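PDB 5C5G: spherulin-4, which is a fungal glycoside hydrolase with a (beta/alpha) barrel fold that binds N-acetyl-D-galactosamine and probably acts on galactosaminogalactan. Local coordinates for residues A[31-34]-A[35-38]; A[56-59]-A[60-64]; A[180-183]-A[184-187]; A[243-246]-A[247-250]. One frame throughout, in Å; residues are numbered along the deposited sequence.

Interaction 1 of 4, residues A[31-34]-A[35-38]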
ATOM      1  N   SER A  31      12.551  -3.647  11.791  1.00 15.51           N
ATOM      2  CA  SER A  31      13.209  -3.859  13.068  1.00 18.36           C
ATOM      3  C   SER A  31      14.066  -2.660  13.471  1.00 16.19           C
ATOM      4  O   SER A  31      14.120  -2.280  14.645  1.00 19.78           O
ATOM      5  CB  SER A  31      14.072  -5.124  12.996  1.00 18.28           C
ATOM      6  OG  SER A  31      14.731  -5.332  14.230  1.00 28.45           O
ATOM      7  N   LYS A  32      14.735  -2.050  12.496  1.00 16.96           N
ATOM      8  CA  LYS A  32      15.605  -0.913  12.768  1.00 18.78           C
ATOM      9  C   LYS A  32      14.816   0.333  13.156  1.00 16.23           C
ATOM     10  O   LYS A  32      15.308   1.178  13.897  1.00 17.24           O
ATOM     11  CB  LYS A  32      16.471  -0.613  11.540  1.00 19.65           C
ATOM     12  CG  LYS A  32      17.397   0.574  11.696  1.00 22.67           C
ATOM     13  CD  LYS A  32      18.196   0.839  10.439  1.00 29.03           C
ATOM     14  CE  LYS A  32      19.037   2.095  10.591  1.00 37.02           C
ATOM     15  NZ  LYS A  32      19.642   2.524   9.303  1.00 44.84           N
ATOM     16  N   HIS A  33      13.596   0.453  12.636  1.00 15.32           N
ATOM     17  CA  HIS A  33      12.786   1.666  12.811  1.00 15.68           C
ATOM     18  C   HIS A  33      11.418   1.345  13.411  1.00 14.30           C
ATOM     19  O   HIS A  33      10.389   1.457  12.739  1.00 14.22           O
ATOM     20  CB  HIS A  33      12.582   2.360  11.472  1.00 14.63           C
ATOM     21  CG  HIS A  33      13.849   2.755  10.789  1.00 15.72           C
ATOM     22  ND1 HIS A  33      14.636   3.799  11.214  1.00 18.57           N
ATOM     23  CD2 HIS A  33      14.449   2.255   9.684  1.00 16.98           C
ATOM     24  CE1 HIS A  33      15.672   3.924  10.403  1.00 18.41           C
ATOM     25  NE2 HIS A  33      15.573   3.005   9.458  1.00 18.12           N
ATOM     26  N   PRO A  34      11.397   0.950  14.693  1.00 15.60           N
ATOM     27  CA  PRO A  34      10.114   0.604  15.319  1.00 15.51           C
ATOM     28  C   PRO A  34       9.157   1.788  15.407  1.00 16.22           C
ATOM     29  O   PRO A  34       7.962   1.585  15.563  1.00 16.03           O
ATOM     30  CB  PRO A  34      10.521   0.134  16.721  1.00 18.97           C
ATOM     31  CG  PRO A  34      11.859   0.734  16.967  1.00 19.57           C
ATOM     32  CD  PRO A  34      12.529   0.782  15.617  1.00 17.32           C
ATOM     33  N   ASP A  35       9.688   3.000  15.284  1.00 16.50           N
ATOM     34  CA  ASP A  35       8.879   4.215  15.320  1.00 16.18           C
ATOM     35  C   ASP A  35       8.199   4.542  13.985  1.00 15.15           C
ATOM     36  O   ASP A  35       7.355   5.421  13.934  1.00 18.70           O
ATOM     37  CB  ASP A  35       9.748   5.399  15.753  1.00 20.20           C
ATOM     38  CG  ASP A  35      10.924   5.630  14.821  1.00 27.63           C
ATOM     39  OD1 ASP A  35      11.631   4.654  14.491  1.00 22.53           O
ATOM     40  OD2 ASP A  35      11.139   6.788  14.406  1.00 38.16           O
ATOM     41  N   VAL A  36       8.586   3.866  12.910  1.00 13.57           N
ATOM     42  CA  VAL A  36       7.994   4.059  11.594  1.00 12.56           C
ATOM     43  C   VAL A  36       6.878   3.053  11.422  1.00 11.51           C
ATOM     44  O   VAL A  36       7.026   1.888  11.790  1.00 12.77           O
ATOM     45  CB  VAL A  36       9.044   3.882  10.475  1.00 13.61           C
ATOM     46  CG1 VAL A  36       8.395   3.881   9.098  1.00 14.91           C
ATOM     47  CG2 VAL A  36      10.062   4.986  10.570  1.00 15.16           C
ATOM     48  N   ASN A  37       5.740   3.500  10.900  1.00  9.88           N
ATOM     49  CA  ASN A  37       4.630   2.608  10.554  1.00 10.69           C
ATOM     50  C   ASN A  37       4.706   2.191   9.104  1.00 11.11           C
ATOM     51  O   ASN A  37       4.920   3.037   8.228  1.00 11.22           O
ATOM     52  CB  ASN A  37       3.307   3.303  10.842  1.00 12.67           C
ATOM     53  CG  ASN A  37       3.126   3.592  12.305  1.00 19.02           C
ATOM     54  OD1 ASN A  37       3.446   2.753  13.144  1.00 17.80           O
ATOM     55  ND2 ASN A  37       2.635   4.777  12.624  1.00 25.77           N
ATOM     56  N   PHE A  38       4.528   0.896   8.877  1.00  9.78           N
ATOM     57  CA  PHE A  38       4.631   0.296   7.559  1.00  9.60           C
ATOM     58  C   PHE A  38       3.285  -0.285   7.164  1.00 10.96           C
ATOM     59  O   PHE A  38       2.693  -1.065   7.911  1.00 12.31           O
ATOM     60  CB  PHE A  38       5.666  -0.827   7.553  1.00 10.73           C
ATOM     61  CG  PHE A  38       7.084  -0.374   7.787  1.00 10.30           C
ATOM     62  CD1 PHE A  38       7.556  -0.142   9.065  1.00 10.73           C
ATOM     63  CD2 PHE A  38       7.949  -0.206   6.735  1.00 10.14           C
ATOM     64  CE1 PHE A  38       8.860   0.262   9.286  1.00 11.47           C
ATOM     65  CE2 PHE A  38       9.254   0.209   6.953  1.00 10.98           C
ATOM     66  CZ  PHE A  38       9.706   0.429   8.229  1.00 12.11           C
TER
HETATM   67  O   HOH W   1      14.071   5.088  13.580  1.00 21.86           O
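The Phe38 ring meets the carbonyl oxygen of His33 at its edge, close to the ring plane, with CE1 of Phe38 4.0 Å from O of His33. Over one face of the same ring, offset toward the rim, lies CG1 of Val36. The His33 imidazole carries CG of Lys32 on one face, also toward the rim, and a water in its plane at the edge. That water stands 2.8 Å from ND1 of His33 and donates to OD1 of Asp35 at 2.6 Å, bridging ring and carboxylate. Asp35 reaches it because its CG sits between the backbone N and the carbonyl carbon (chi1 59°), which turns OD1 back over the backbone of His33. CG2 of Val36, the other methyl of that residue, packs against CB of His33 at 3.7 Å.

His33, Asp35 and Val36 lie on a type I beta turn from His33 to Val36, which leads from the end of helix 24-32 to strand 38-42 of the barrel. The turn is closed by N of Val36 bonding to O of His33 (3.0 Å), the donor standing well above the carbonyl plane. NE2 of His33 has a weak hydrogen bond to Asp250. With a partner at each nitrogen the imidazole is probably fixed in its rotation, and the carboxylates of Asp35, through the water, and Asp250 might favour a protonated ring, although Lys32 shares Asp250.

Interaction 2 of 4, residues A[56-59]-A[60-64]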
ATOM      1  N   GLY A  56       3.431 -22.488   0.983  1.00 17.09           N
ATOM      2  CA  GLY A  56       4.163 -22.675   2.221  1.00 17.09           C
ATOM      3  C   GLY A  56       5.178 -21.591   2.498  1.00 18.46           C
ATOM      4  O   GLY A  56       5.546 -21.349   3.645  1.00 18.99           O
ATOM      5  N   ASN A  57       5.667 -20.951   1.445  1.00 16.88           N
ATOM      6  CA  ASN A  57       6.549 -19.805   1.631  1.00 16.27           C
ATOM      7  C   ASN A  57       5.778 -18.634   2.225  1.00 15.29           C
ATOM      8  O   ASN A  57       6.245 -18.002   3.175  1.00 15.79           O
ATOM      9  CB  ASN A  57       7.215 -19.417   0.314  1.00 19.06           C
ATOM     10  CG  ASN A  57       8.342 -20.362  -0.072  1.00 20.99           C
ATOM     11  OD1 ASN A  57       9.223 -20.666   0.738  1.00 22.47           O
ATOM     12  ND2 ASN A  57       8.322 -20.829  -1.312  1.00 21.31           N
ATOM     13  N   TYR A  58       4.590 -18.346   1.689  1.00 13.78           N
ATOM     14  CA  TYR A  58       3.756 -17.300   2.255  1.00 13.34           C
ATOM     15  C   TYR A  58       3.337 -17.636   3.679  1.00 13.86           C
ATOM     16  O   TYR A  58       3.333 -16.764   4.552  1.00 13.62           O
ATOM     17  CB  TYR A  58       2.517 -17.052   1.378  1.00 12.90           C
ATOM     18  CG  TYR A  58       2.788 -16.105   0.232  1.00 13.43           C
ATOM     19  CD1 TYR A  58       2.829 -14.743   0.464  1.00 13.21           C
ATOM     20  CD2 TYR A  58       3.022 -16.554  -1.055  1.00 15.59           C
ATOM     21  CE1 TYR A  58       3.089 -13.853  -0.540  1.00 14.64           C
ATOM     22  CE2 TYR A  58       3.300 -15.646  -2.081  1.00 14.66           C
ATOM     23  CZ  TYR A  58       3.322 -14.297  -1.797  1.00 15.49           C
ATOM     24  OH  TYR A  58       3.591 -13.364  -2.774  1.00 18.07           O
ATOM     25  N   THR A  59       2.986 -18.892   3.939  1.00 13.83           N
ATOM     26  CA  THR A  59       2.499 -19.214   5.278  1.00 15.32           C
ATOM     27  C   THR A  59       3.616 -19.144   6.310  1.00 16.36           C
ATOM     28  O   THR A  59       3.350 -18.922   7.491  1.00 17.78           O
ATOM     29  CB  THR A  59       1.781 -20.563   5.348  1.00 17.86           C
ATOM     30  OG1 THR A  59       2.680 -21.590   4.969  1.00 20.85           O
ATOM     31  CG2 THR A  59       0.582 -20.577   4.426  1.00 17.95           C
ATOM     32  N   ARG A  60       4.864 -19.320   5.876  1.00 16.22           N
ATOM     33  CA  ARG A  60       6.012 -19.134   6.765  1.00 16.96           C
ATOM     34  C   ARG A  60       6.315 -17.646   6.996  1.00 18.09           C
ATOM     35  O   ARG A  60       6.549 -17.215   8.129  1.00 18.54           O
ATOM     36  CB  ARG A  60       7.259 -19.815   6.192  1.00 19.80           C
ATOM     37  CG  ARG A  60       8.497 -19.726   7.099  1.00 22.38           C
ATOM     38  CD  ARG A  60       9.745 -20.292   6.419  1.00 21.55           C
ATOM     39  NE  ARG A  60      10.107 -19.486   5.256  1.00 21.66           N
ATOM     40  CZ  ARG A  60       9.951 -19.844   3.985  1.00 22.22           C
ATOM     41  NH1 ARG A  60       9.468 -21.038   3.659  1.00 23.07           N
ATOM     42  NH2 ARG A  60      10.283 -18.991   3.024  1.00 22.17           N
ATOM     43  N   GLU A  61       6.334 -16.867   5.922  1.00 15.56           N
ATOM     44  CA  GLU A  61       6.864 -15.502   5.993  1.00 14.97           C
ATOM     45  C   GLU A  61       5.857 -14.458   6.473  1.00 13.33           C
ATOM     46  O   GLU A  61       6.228 -13.494   7.135  1.00 14.97           O
ATOM     47  CB  GLU A  61       7.443 -15.089   4.634  1.00 16.28           C
ATOM     48  CG  GLU A  61       8.589 -15.979   4.149  1.00 17.04           C
ATOM     49  CD  GLU A  61       9.852 -15.877   4.986  1.00 20.09           C
ATOM     50  OE1 GLU A  61      10.004 -14.904   5.757  1.00 20.28           O
ATOM     51  OE2 GLU A  61      10.701 -16.783   4.860  1.00 21.00           O
ATOM     52  N   ILE A  62       4.587 -14.623   6.139  1.00 12.52           N
ATOM     53  CA  ILE A  62       3.593 -13.649   6.557  1.00 12.04           C
ATOM     54  C   ILE A  62       3.534 -13.478   8.077  1.00 13.32           C
ATOM     55  O   ILE A  62       3.548 -12.351   8.555  1.00 13.03           O
ATOM     56  CB  ILE A  62       2.210 -13.964   5.964  1.00 12.65           C
ATOM     57  CG1 ILE A  62       2.216 -13.604   4.479  1.00 14.51           C
ATOM     58  CG2 ILE A  62       1.095 -13.215   6.702  1.00 14.37           C
ATOM     59  CD1 ILE A  62       1.060 -14.199   3.707  1.00 19.03           C
ATOM     60  N   PRO A  63       3.475 -14.572   8.850  1.00 13.69           N
ATOM     61  CA  PRO A  63       3.421 -14.397  10.308  1.00 14.25           C
ATOM     62  C   PRO A  63       4.626 -13.668  10.892  1.00 15.46           C
ATOM     63  O   PRO A  63       4.493 -13.000  11.921  1.00 16.39           O
ATOM     64  CB  PRO A  63       3.345 -15.843  10.824  1.00 17.09           C
ATOM     65  CG  PRO A  63       2.702 -16.578   9.725  1.00 18.90           C
ATOM     66  CD  PRO A  63       3.276 -15.983   8.475  1.00 14.17           C
ATOM     67  N   LYS A  64       5.786 -13.795  10.260  1.00 14.49           N
ATOM     68  CA  LYS A  64       6.967 -13.076  10.728  1.00 15.75           C
ATOM     69  C   LYS A  64       6.767 -11.568  10.635  1.00 14.71           C
ATOM     70  O   LYS A  64       7.137 -10.829  11.545  1.00 16.81           O
ATOM     71  CB  LYS A  64       8.210 -13.497   9.947  1.00 17.43           C
ATOM     72  CG  LYS A  64       8.604 -14.940  10.207  1.00 20.02           C
ATOM     73  CD  LYS A  64       9.560 -15.489   9.155  1.00 23.49           C
ATOM     74  CE  LYS A  64      10.825 -14.667   9.041  1.00 25.36           C
ATOM     75  NZ  LYS A  64      11.703 -15.183   7.952  1.00 25.38           N
TER
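Arg60 bonds to Asn57 one turn back: NH1 and NH2 of the guanidinium both reach OD1 of Asn57, each at 3.0 Å, end-on and from opposite faces of the amide. The amide oxygen lies in the guanidinium plane, although the amide and guanidinium planes are 77° apart. At a neighbouring edge of the guanidinium, NE and NH2 bind OE2 of Glu61 side-on, NE at 2.8 Å, so NH2 serves both acceptors. A bend at chi3 (65°) brings the guanidinium back alongside Asn57, whose ND2 is held by Tyr17.

Glu61 packs CG 3.2 Å from the backbone O of Asn57, the acceptor of its own N-H, and its chain bends at chi2 to present the carboxylate to Arg60. All this lies on helix 56-66 of the beta-alpha-beta unit that joins strands 38-42 and 71-78 of the barrel, with Pro18 covering part of Tyr58 and Glu61. Ile62 donates its N-H to O of Tyr58 at 2.9 Å, while its CD1 touches the edge of the Tyr58 ring at CD1, 3.7 Å away. Pro63, lacking an N-H, kinks the helix and sets its CD 3.1 Å from O of Thr59. Lys64 completes the salt-bridge network, NZ meeting OE1 of Glu61 at 2.8 Å on the syn side.

Interaction 3 of 4, residues A[180-183]-A[184-187]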
ATOM      1  N   GLU A 180       7.002  16.054 -14.309  1.00 14.84           N
ATOM      2  CA  GLU A 180       6.246  16.678 -15.384  1.00 16.94           C
ATOM      3  C   GLU A 180       4.999  17.364 -14.827  1.00 17.15           C
ATOM      4  O   GLU A 180       4.566  18.383 -15.346  1.00 17.95           O
ATOM      5  CB  GLU A 180       5.836  15.636 -16.418  1.00 17.80           C
ATOM      6  CG  GLU A 180       4.869  16.153 -17.481  1.00 27.13           C
ATOM      7  CD  GLU A 180       4.702  15.184 -18.635  1.00 36.04           C
ATOM      8  OE1 GLU A 180       5.241  14.061 -18.546  1.00 37.22           O
ATOM      9  OE2 GLU A 180       4.031  15.550 -19.628  1.00 34.94           O
ATOM     10  N   ARG A 181       4.425  16.792 -13.776  1.00 16.21           N
ATOM     11  CA  ARG A 181       3.214  17.325 -13.177  1.00 16.25           C
ATOM     12  C   ARG A 181       3.531  18.234 -11.979  1.00 15.06           C
ATOM     13  O   ARG A 181       2.646  18.538 -11.179  1.00 16.68           O
ATOM     14  CB  ARG A 181       2.300  16.160 -12.781  1.00 17.99           C
ATOM     15  CG  ARG A 181       1.938  15.282 -13.992  1.00 23.90           C
ATOM     16  CD  ARG A 181       0.763  14.366 -13.722  1.00 35.61           C
ATOM     17  NE  ARG A 181      -0.512  15.000 -14.048  1.00 42.60           N
ATOM     18  CZ  ARG A 181      -1.701  14.502 -13.723  1.00 48.37           C
ATOM     19  NH1 ARG A 181      -2.809  15.148 -14.067  1.00 46.01           N
ATOM     20  NH2 ARG A 181      -1.785  13.363 -13.046  1.00 49.35           N
ATOM     21  N   HIS A 182       4.794  18.652 -11.873  1.00 16.43           N
ATOM     22  CA  HIS A 182       5.243  19.599 -10.831  1.00 16.77           C
ATOM     23  C   HIS A 182       5.161  19.053  -9.418  1.00 17.16           C
ATOM     24  O   HIS A 182       4.967  19.792  -8.444  1.00 16.10           O
ATOM     25  CB  HIS A 182       4.532  20.937 -10.977  1.00 18.18           C
ATOM     26  CG  HIS A 182       4.729  21.537 -12.328  1.00 19.15           C
ATOM     27  ND1 HIS A 182       5.961  21.965 -12.775  1.00 22.46           N
ATOM     28  CD2 HIS A 182       3.868  21.717 -13.356  1.00 24.26           C
ATOM     29  CE1 HIS A 182       5.842  22.413 -14.013  1.00 27.58           C
ATOM     30  NE2 HIS A 182       4.582  22.277 -14.387  1.00 28.89           N
ATOM     31  N   GLY A 183       5.330  17.747  -9.310  1.00 15.37           N
ATOM     32  CA  GLY A 183       5.530  17.115  -8.038  1.00 15.09           C
ATOM     33  C   GLY A 183       4.370  17.297  -7.093  1.00 14.25           C
ATOM     34  O   GLY A 183       3.212  17.024  -7.424  1.00 14.89           O
ATOM     35  N   ALA A 184       4.686  17.757  -5.887  1.00 15.73           N
ATOM     36  CA  ALA A 184       3.689  17.913  -4.847  1.00 15.68           C
ATOM     37  C   ALA A 184       2.561  18.841  -5.267  1.00 15.04           C
ATOM     38  O   ALA A 184       1.441  18.711  -4.773  1.00 17.44           O
ATOM     39  CB  ALA A 184       4.344  18.405  -3.565  1.00 19.65           C
ATOM     40  N   GLU A 185       2.830  19.765  -6.191  1.00 16.02           N
ATOM     41  CA  GLU A 185       1.791  20.661  -6.681  1.00 17.21           C
ATOM     42  C   GLU A 185       0.582  19.930  -7.257  1.00 15.64           C
ATOM     43  O   GLU A 185      -0.539  20.427  -7.188  1.00 18.12           O
ATOM     44  CB  GLU A 185       2.327  21.617  -7.755  1.00 22.91           C
ATOM     45  CG  GLU A 185       3.185  22.745  -7.220  1.00 29.28           C
ATOM     46  CD  GLU A 185       3.609  23.719  -8.308  1.00 35.30           C
ATOM     47  OE1 GLU A 185       2.979  23.731  -9.389  1.00 35.13           O
ATOM     48  OE2 GLU A 185       4.581  24.468  -8.082  1.00 45.13           O
ATOM     49  N   LEU A 186       0.800  18.751  -7.828  1.00 14.99           N
ATOM     50  CA  LEU A 186      -0.310  17.990  -8.388  1.00 15.57           C
ATOM     51  C   LEU A 186      -1.338  17.668  -7.301  1.00 14.12           C
ATOM     52  O   LEU A 186      -2.546  17.644  -7.542  1.00 14.74           O
ATOM     53  CB  LEU A 186       0.202  16.711  -9.050  1.00 15.19           C
ATOM     54  CG  LEU A 186      -0.851  15.717  -9.526  1.00 26.40           C
ATOM     55  CD1 LEU A 186      -1.705  16.313 -10.637  1.00 25.74           C
ATOM     56  CD2 LEU A 186      -0.167  14.435  -9.983  1.00 28.44           C
ATOM     57  N   PHE A 187      -0.860  17.434  -6.091  1.00 12.97           N
ATOM     58  CA  PHE A 187      -1.757  17.081  -4.994  1.00 13.02           C
ATOM     59  C   PHE A 187      -2.649  18.259  -4.598  1.00 13.64           C
ATOM     60  O   PHE A 187      -3.762  18.052  -4.096  1.00 15.71           O
ATOM     61  CB  PHE A 187      -0.953  16.578  -3.792  1.00 13.55           C
ATOM     62  CG  PHE A 187      -0.361  15.224  -3.991  1.00 13.41           C
ATOM     63  CD1 PHE A 187       0.666  15.022  -4.891  1.00 16.23           C
ATOM     64  CD2 PHE A 187      -0.843  14.139  -3.275  1.00 15.75           C
ATOM     65  CE1 PHE A 187       1.201  13.754  -5.079  1.00 18.97           C
ATOM     66  CE2 PHE A 187      -0.318  12.880  -3.464  1.00 17.77           C
ATOM     67  CZ  PHE A 187       0.701  12.686  -4.365  1.00 17.61           C
TER
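Leu186 and Glu185 donate their backbone N-H groups to the two residues that precede Ala184: N of Leu186 to O of Gly183 at 3.0 Å (N-H...O 154°), and N of Glu185 to O of His182 at 3.1 Å. A further bond of the same spacing runs from N of Phe187 to O of Ala184 at 2.9 Å, so the chain winds through a short run of helical conformation in i to i+3 steps. The winding grows out of the Schellman motif that ends helix 175-180, with His182 and Gly183 belonging to both. His182, with positive phi, is its C-prime residue, and Gly183 returns its N-H to O of Phe178.

Around this backbone core the side chains close in. Both methyls of Leu186 lie against the guanidinium of Arg181: CD1 sits over the centre of one face, 3.6 Å from CZ, and CD2 comes 3.6 Å from NH2. The arginine gets there through a bend at chi3 (89°), which carries its flat end across the leucine. CB of His182 touches OE1 of Glu185 at 3.6 Å; the imidazole and carboxylate planes are 28° apart. Farther in, the Phe187 ring turns its edge to O of Gly183 and packs on strands 167-172 and 198-203 and on Val224 of helix 212-224. Leu186 also touches Phe171.

Arg181 lays a guanidinium face on hydrocarbon, so its N-H groups point along the plane, past the leucine, whereas any attraction between Glu185 and a protonated His182 would act through space, ND1 and OE1 being 4.8 Å apart.

Interaction 4 of 4, residues A[243-246]-A[247-250]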
ATOM      1  N   GLY A 243      18.059   0.337  -4.725  1.00 13.43           N
ATOM      2  CA  GLY A 243      19.385   0.539  -4.190  1.00 14.85           C
ATOM      3  C   GLY A 243      19.492   1.519  -3.043  1.00 15.37           C
ATOM      4  O   GLY A 243      20.513   1.524  -2.358  1.00 17.12           O
ATOM      5  N   GLN A 244      18.463   2.336  -2.835  1.00 12.33           N
ATOM      6  CA  GLN A 244      18.450   3.299  -1.732  1.00 12.99           C
ATOM      7  C   GLN A 244      17.275   3.054  -0.796  1.00 12.07           C
ATOM      8  O   GLN A 244      16.794   3.958  -0.135  1.00 12.07           O
ATOM      9  CB  GLN A 244      18.437   4.727  -2.278  1.00 13.72           C
ATOM     10  CG  GLN A 244      19.753   5.044  -2.990  1.00 17.43           C
ATOM     11  CD  GLN A 244      19.778   6.416  -3.603  1.00 18.68           C
ATOM     12  OE1 GLN A 244      19.632   7.420  -2.907  1.00 18.54           O
ATOM     13  NE2 GLN A 244      19.944   6.467  -4.918  1.00 19.81           N
ATOM     14  N   TRP A 245      16.810   1.811  -0.745  1.00 11.03           N
ATOM     15  CA  TRP A 245      15.700   1.451   0.127  1.00 10.82           C
ATOM     16  C   TRP A 245      15.971   1.814   1.594  1.00 11.28           C
ATOM     17  O   TRP A 245      15.140   2.443   2.250  1.00 11.49           O
ATOM     18  CB  TRP A 245      15.422  -0.039  -0.038  1.00 12.05           C
ATOM     19  CG  TRP A 245      14.558  -0.682   1.008  1.00 10.85           C
ATOM     20  CD1 TRP A 245      14.951  -1.623   1.902  1.00 12.40           C
ATOM     21  CD2 TRP A 245      13.165  -0.462   1.237  1.00 10.90           C
ATOM     22  NE1 TRP A 245      13.890  -2.015   2.678  1.00 12.36           N
ATOM     23  CE2 TRP A 245      12.783  -1.308   2.296  1.00 11.72           C
ATOM     24  CE3 TRP A 245      12.208   0.367   0.660  1.00 11.39           C
ATOM     25  CZ2 TRP A 245      11.482  -1.343   2.796  1.00 12.08           C
ATOM     26  CZ3 TRP A 245      10.910   0.332   1.166  1.00 11.54           C
ATOM     27  CH2 TRP A 245      10.564  -0.530   2.206  1.00 11.54           C
ATOM     28  N   SER A 246      17.133   1.447   2.113  1.00 11.70           N
ATOM     29  CA  SER A 246      17.418   1.732   3.515  1.00 14.31           C
ATOM     30  C   SER A 246      17.491   3.245   3.748  1.00 13.12           C
ATOM     31  O   SER A 246      17.044   3.731   4.780  1.00 13.03           O
ATOM     32  CB  SER A 246      18.690   1.025   3.992  1.00 21.79           C
ATOM     33  OG  SER A 246      19.798   1.374   3.202  1.00 32.65           O
ATOM     34  N   GLU A 247      18.078   3.976   2.800  1.00 12.43           N
ATOM     35  CA  GLU A 247      18.183   5.427   2.907  1.00 13.22           C
ATOM     36  C   GLU A 247      16.797   6.067   2.879  1.00 11.74           C
ATOM     37  O   GLU A 247      16.521   6.982   3.646  1.00 11.93           O
ATOM     38  CB  GLU A 247      19.058   6.001   1.788  1.00 13.11           C
ATOM     39  CG  GLU A 247      20.538   5.705   1.939  1.00 17.78           C
ATOM     40  CD  GLU A 247      20.976   4.356   1.378  1.00 18.81           C
ATOM     41  OE1 GLU A 247      20.151   3.507   0.988  1.00 17.99           O
ATOM     42  OE2 GLU A 247      22.205   4.138   1.346  1.00 24.80           O
ATOM     43  N   PHE A 248      15.934   5.593   1.991  1.00 10.78           N
ATOM     44  CA  PHE A 248      14.565   6.067   1.940  1.00 10.80           C
ATOM     45  C   PHE A 248      13.869   5.881   3.287  1.00 10.10           C
ATOM     46  O   PHE A 248      13.275   6.812   3.812  1.00 10.58           O
ATOM     47  CB  PHE A 248      13.806   5.347   0.811  1.00 10.87           C
ATOM     48  CG  PHE A 248      12.312   5.458   0.899  1.00  9.46           C
ATOM     49  CD1 PHE A 248      11.677   6.685   0.879  1.00 10.37           C
ATOM     50  CD2 PHE A 248      11.541   4.326   1.029  1.00 10.44           C
ATOM     51  CE1 PHE A 248      10.292   6.760   0.983  1.00 11.05           C
ATOM     52  CE2 PHE A 248      10.166   4.409   1.118  1.00 10.74           C
ATOM     53  CZ  PHE A 248       9.551   5.629   1.102  1.00 10.44           C
ATOM     54  N   VAL A 249      13.944   4.682   3.857  1.00 10.22           N
ATOM     55  CA  VAL A 249      13.257   4.454   5.114  1.00 11.12           C
ATOM     56  C   VAL A 249      13.890   5.296   6.235  1.00 11.04           C
ATOM     57  O   VAL A 249      13.179   5.819   7.088  1.00 11.40           O
ATOM     58  CB  VAL A 249      13.182   2.969   5.465  1.00 10.24           C
ATOM     59  CG1 VAL A 249      12.423   2.787   6.777  1.00 12.18           C
ATOM     60  CG2 VAL A 249      12.475   2.219   4.356  1.00 11.69           C
ATOM     61  N   ASP A 250      15.209   5.464   6.225  1.00 11.72           N
ATOM     62  CA  ASP A 250      15.860   6.327   7.208  1.00 13.38           C
ATOM     63  C   ASP A 250      15.293   7.750   7.137  1.00 12.14           C
ATOM     64  O   ASP A 250      15.101   8.409   8.157  1.00 12.78           O
ATOM     65  CB  ASP A 250      17.385   6.402   6.987  1.00 14.20           C
ATOM     66  CG  ASP A 250      18.132   5.160   7.466  1.00 34.80           C
ATOM     67  OD1 ASP A 250      17.540   4.305   8.153  1.00 41.55           O
ATOM     68  OD2 ASP A 250      19.342   5.058   7.162  1.00 39.47           O
TER
HETATM   69  O   HOH W   2      21.049   1.003   0.593  1.00 30.36           O
HETATM   70  O   HOH W   3      23.012   2.902  -1.165  1.00 42.29           O
HETATM   71  O   HOH W   4      16.925   2.130   7.128  1.00 22.06           O
HETATM   72  O   HOH W   5      20.827   3.373   5.459  1.00 32.59           O
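Trp245 and Val249 meet one turn apart on helix 245-252, the last helix of the (beta/alpha)8 barrel, which packs against strands 227-230 and 9-13, where the barrel closes. From CB, the Trp245 side chain leaves with CG anti to the backbone N (chi1 165°), carrying the indole outward from the helix, where one face meets CG2 of Val249. CD2 and CE2, at the fusion of the two rings, already lie near that methyl. CE3 is the first atom with two neighbours, meeting the methyl and, at 4.0 Å, CD2 of Phe248, lying at the edge of the phenyl ring near its plane. CZ3 likewise touches both side chains. At the far end CH2 and CZ2 finish the face over which CG2 of Val249 stands, 3.8 Å from the centroid of the six-membered ring of Trp245 and 4° off its normal, a CH-pi contact. NE1 of Trp245 bonds to O of Pro25, which probably helps to fix the indole's rotation.

Gln244 occupies the N-cap position and its backbone O accepts the N-H of Phe248 at 2.8 Å, nearly along the C=O axis. Another side of the helix is polar and hydrated. Two waters join O of Gly243 to the carboxylate of Glu247, one on each oxygen, and the first of them also meets OG of Ser246. Asp250 forms a salt bridge to Lys32, and a further water donates to O of Ser246 at 2.8 Å and to OD1 of Asp250 at 2.5 Å.

How the interactions relate
All four contacts are local and follow one another along the chain, so none crosses or encloses another. Interaction 1 turns the chain from helix 24-32 into strand 38-42, and interaction 2 lies in the next helix, 56-66, with about 9 Å between their nearest atoms. Interaction 3 follows helix 175-180 on the way to strand 198-203; its centre is 38 Å from that of interaction 2, on the opposite side of the chain's centre. Interaction 4 brings helix 245-252 back to residues 31-38, through a salt bridge and the packing of Val249 on His33 and Phe38. The two thus help to hold together the first and last parts of the barrel, where strands 9-13 and 227-230 are neighbours.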